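Local coordinates for uncharacterized protein YjgB (Bacillus subtilis, PDB 4YGT) that is of unknown function but is probably a secreted lipoprotein, the first structural representative of the DUF4309 family, at residues D67-N72 against Y78-H83. Residues are numbered along the deposited sequence; the frame is centred on the assembly and turned at random.
Sequences DLYHWN and YGFSYH. With EDO (1,2-ethanediol), chain C.
D67 and Y69 pair with F80 and Y78 as two antiparallel hydrogen-bonded pairs, and between them the non-hydrogen-bonded pair L68 and G79 brings the backbones to 4.5 Å, CA to CA. The axes of strands 67-69 and 78-82 are antiparallel, 170° between their N-to-C directions. D67 N donates a hydrogen bond to F80 O at 2.8 Å and F80 N one to D67 O; Y69 N donates to Y78 O and Y78 N to Y69 O. G79 CA adds a CA-H...O contact to D67 O. On the face shared by D67, Y69, Y78 and F80, the side chains of Y69 and F80 cross at about a right angle, Y69 CE2 lying 4.0 Å from F80 CD1, and F53 of helix 46-53 meets all three rings. On the other face L68 CD2 packs over G79 CA. With CG beside the backbone N (chi1 -47°), the Y82 ring turns back toward D67, and its OH donates to OD2 of D67 at 2.7 Å, on the anti side and 25° out of the plane of a carboxylate that H50 NE2 and V60 N also hold. A phenylalanine in place of Y82 would probably cost D67 OD2 this donor and leave the carboxylate less firmly oriented. The whole illustrates a beta hairpin at the margin of an antiparallel sheet.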
loop_
_atom_site.group_PDB
_atom_site.type_symbol
_atom_site.label_atom_id
_atom_site.label_comp_id
_atom_site.label_asym_id
_atom_site.label_seq_id
_atom_site.Cartn_x
_atom_site.Cartn_y
_atom_site.Cartn_z
ATOM N N ASP A 67 -2.472 12.308 -0.705
ATOM C CA ASP A 67 -1.210 13.014 -0.945
ATOM C C ASP A 67 -0.397 12.012 -1.731
ATOM O O ASP A 67 -0.140 10.926 -1.214
ATOM C CB ASP A 67 -0.533 13.428 0.374
ATOM C CG ASP A 67 -0.932 14.795 0.871
ATOM O OD1 ASP A 67 -1.524 15.576 0.081
ATOM O OD2 ASP A 67 -0.643 15.096 2.031
ATOM N N LEU A 68 -0.138 12.284 -3.019
ATOM C CA LEU A 68 0.529 11.290 -3.863
ATOM C C LEU A 68 2.010 11.603 -4.131
ATOM O O LEU A 68 2.387 12.723 -4.492
ATOM C CB LEU A 68 -0.222 11.118 -5.180
ATOM C CG LEU A 68 -1.597 10.503 -5.065
ATOM C CD1 LEU A 68 -2.454 10.887 -6.263
ATOM C CD2 LEU A 68 -1.516 8.981 -4.879
ATOM N N TYR A 69 2.842 10.581 -3.904
ATOM C CA TYR A 69 4.287 10.635 -4.074
ATOM C C TYR A 69 4.642 9.639 -5.137
ATOM O O TYR A 69 4.380 8.447 -4.997
ATOM C CB TYR A 69 4.995 10.361 -2.742
ATOM C CG TYR A 69 4.699 11.424 -1.703
ATOM C CD1 TYR A 69 5.460 12.584 -1.628
ATOM C CD2 TYR A 69 3.647 11.274 -0.801
ATOM C CE1 TYR A 69 5.193 13.567 -0.679
ATOM C CE2 TYR A 69 3.371 12.249 0.163
ATOM C CZ TYR A 69 4.144 13.396 0.213
ATOM O OH TYR A 69 3.903 14.353 1.164
ATOM N N HIS A 70 5.129 10.151 -6.253
ATOM C CA HIS A 70 5.475 9.362 -7.424
ATOM C C HIS A 70 6.660 8.462 -7.133
ATOM O O HIS A 70 7.496 8.810 -6.307
ATOM C CB HIS A 70 5.812 10.318 -8.591
ATOM C CG HIS A 70 5.668 9.689 -9.935
ATOM N ND1 HIS A 70 6.706 8.991 -10.518
ATOM C CD2 HIS A 70 4.603 9.670 -10.768
ATOM C CE1 HIS A 70 6.246 8.573 -11.685
ATOM N NE2 HIS A 70 4.980 8.950 -11.875
ATOM N N TRP A 71 6.747 7.315 -7.813
ATOM C CA TRP A 71 7.913 6.448 -7.688
ATOM C C TRP A 71 9.112 7.162 -8.323
ATOM O O TRP A 71 8.955 7.917 -9.281
ATOM C CB TRP A 71 7.689 5.038 -8.301
ATOM C CG TRP A 71 7.069 4.987 -9.678
ATOM C CD1 TRP A 71 7.583 5.503 -10.837
ATOM C CD2 TRP A 71 5.874 4.272 -10.052
ATOM N NE1 TRP A 71 6.777 5.173 -11.906
ATOM C CE2 TRP A 71 5.718 4.418 -11.450
ATOM C CE3 TRP A 71 4.900 3.543 -9.325
ATOM C CZ2 TRP A 71 4.625 3.866 -12.144
ATOM C CZ3 TRP A 71 3.828 2.987 -10.015
ATOM C CH2 TRP A 71 3.694 3.156 -11.403
ATOM N N ASN A 72 10.284 6.991 -7.733
ATOM C CA ASN A 72 11.518 7.624 -8.211
ATOM C C ASN A 72 12.639 6.591 -8.118
ATOM O O ASN A 72 12.958 6.160 -7.012
ATOM C CB ASN A 72 11.817 8.872 -7.379
ATOM C CG ASN A 72 12.933 9.719 -7.920
ATOM O OD1 ASN A 72 13.850 9.245 -8.594
ATOM N ND2 ASN A 72 12.856 11.009 -7.658
ATOM N N TYR A 78 3.863 6.272 -3.151
ATOM C CA TYR A 78 2.954 6.184 -2.001
ATOM C C TYR A 78 1.850 7.170 -2.111
ATOM O O TYR A 78 2.020 8.222 -2.711
ATOM C CB TYR A 78 3.618 6.428 -0.632
ATOM C CG TYR A 78 4.596 5.382 -0.191
ATOM C CD1 TYR A 78 4.178 4.251 0.508
ATOM C CD2 TYR A 78 5.948 5.537 -0.431
ATOM C CE1 TYR A 78 5.098 3.290 0.932
ATOM C CE2 TYR A 78 6.871 4.605 0.005
ATOM C CZ TYR A 78 6.447 3.475 0.655
ATOM O OH TYR A 78 7.452 2.614 1.002
ATOM N N GLY A 79 0.764 6.853 -1.423
ATOM C CA GLY A 79 -0.409 7.687 -1.272
ATOM C C GLY A 79 -0.818 7.669 0.184
ATOM O O GLY A 79 -0.759 6.632 0.841
ATOM N N PHE A 80 -1.186 8.827 0.711
ATOM C CA PHE A 80 -1.677 8.960 2.075
ATOM C C PHE A 80 -2.986 9.718 2.078
ATOM O O PHE A 80 -3.062 10.808 1.540
ATOM C CB PHE A 80 -0.653 9.688 2.951
ATOM C CG PHE A 80 0.669 8.971 3.060
ATOM C CD1 PHE A 80 1.666 9.164 2.104
ATOM C CD2 PHE A 80 0.920 8.097 4.112
ATOM C CE1 PHE A 80 2.887 8.503 2.205
ATOM C CE2 PHE A 80 2.140 7.432 4.205
ATOM C CZ PHE A 80 3.112 7.640 3.250
ATOM N N SER A 81 -4.023 9.129 2.646
ATOM C CA SER A 81 -5.299 9.807 2.878
ATOM C C SER A 81 -5.380 10.057 4.390
ATOM O O SER A 81 -4.698 9.375 5.164
ATOM C CB SER A 81 -6.475 8.994 2.346
ATOM O OG SER A 81 -6.717 7.845 3.138
ATOM N N TYR A 82 -6.160 11.049 4.810
ATOM C CA TYR A 82 -6.257 11.433 6.218
ATOM C C TYR A 82 -7.695 11.526 6.733
ATOM O O TYR A 82 -8.616 11.797 5.956
ATOM C CB TYR A 82 -5.581 12.798 6.399
ATOM C CG TYR A 82 -4.225 12.895 5.728
ATOM C CD1 TYR A 82 -3.111 12.245 6.260
ATOM C CD2 TYR A 82 -4.062 13.608 4.538
ATOM C CE1 TYR A 82 -1.873 12.291 5.620
ATOM C CE2 TYR A 82 -2.822 13.666 3.894
ATOM C CZ TYR A 82 -1.725 13.027 4.452
ATOM O OH TYR A 82 -0.488 13.097 3.851
ATOM N N HIS A 83 -7.884 11.360 8.064
ATOM C CA HIS A 83 -9.188 11.586 8.705
ATOM C C HIS A 83 -9.388 13.109 8.836
ATOM O O HIS A 83 -8.480 13.881 8.499
ATOM C CB HIS A 83 -9.281 10.922 10.099
ATOM C CG HIS A 83 -9.066 9.440 10.145
ATOM N ND1 HIS A 83 -10.035 8.562 9.720
ATOM C CD2 HIS A 83 -8.038 8.734 10.671
ATOM C CE1 HIS A 83 -9.545 7.352 9.949
ATOM N NE2 HIS A 83 -8.350 7.407 10.528
HETATM C C1 EDO C . 9.434 9.187 -2.331
HETATM O O1 EDO C . 8.337 9.721 -3.041
HETATM C C2 EDO C . 9.756 7.775 -2.823
HETATM O O2 EDO C . 9.880 7.788 -4.237
#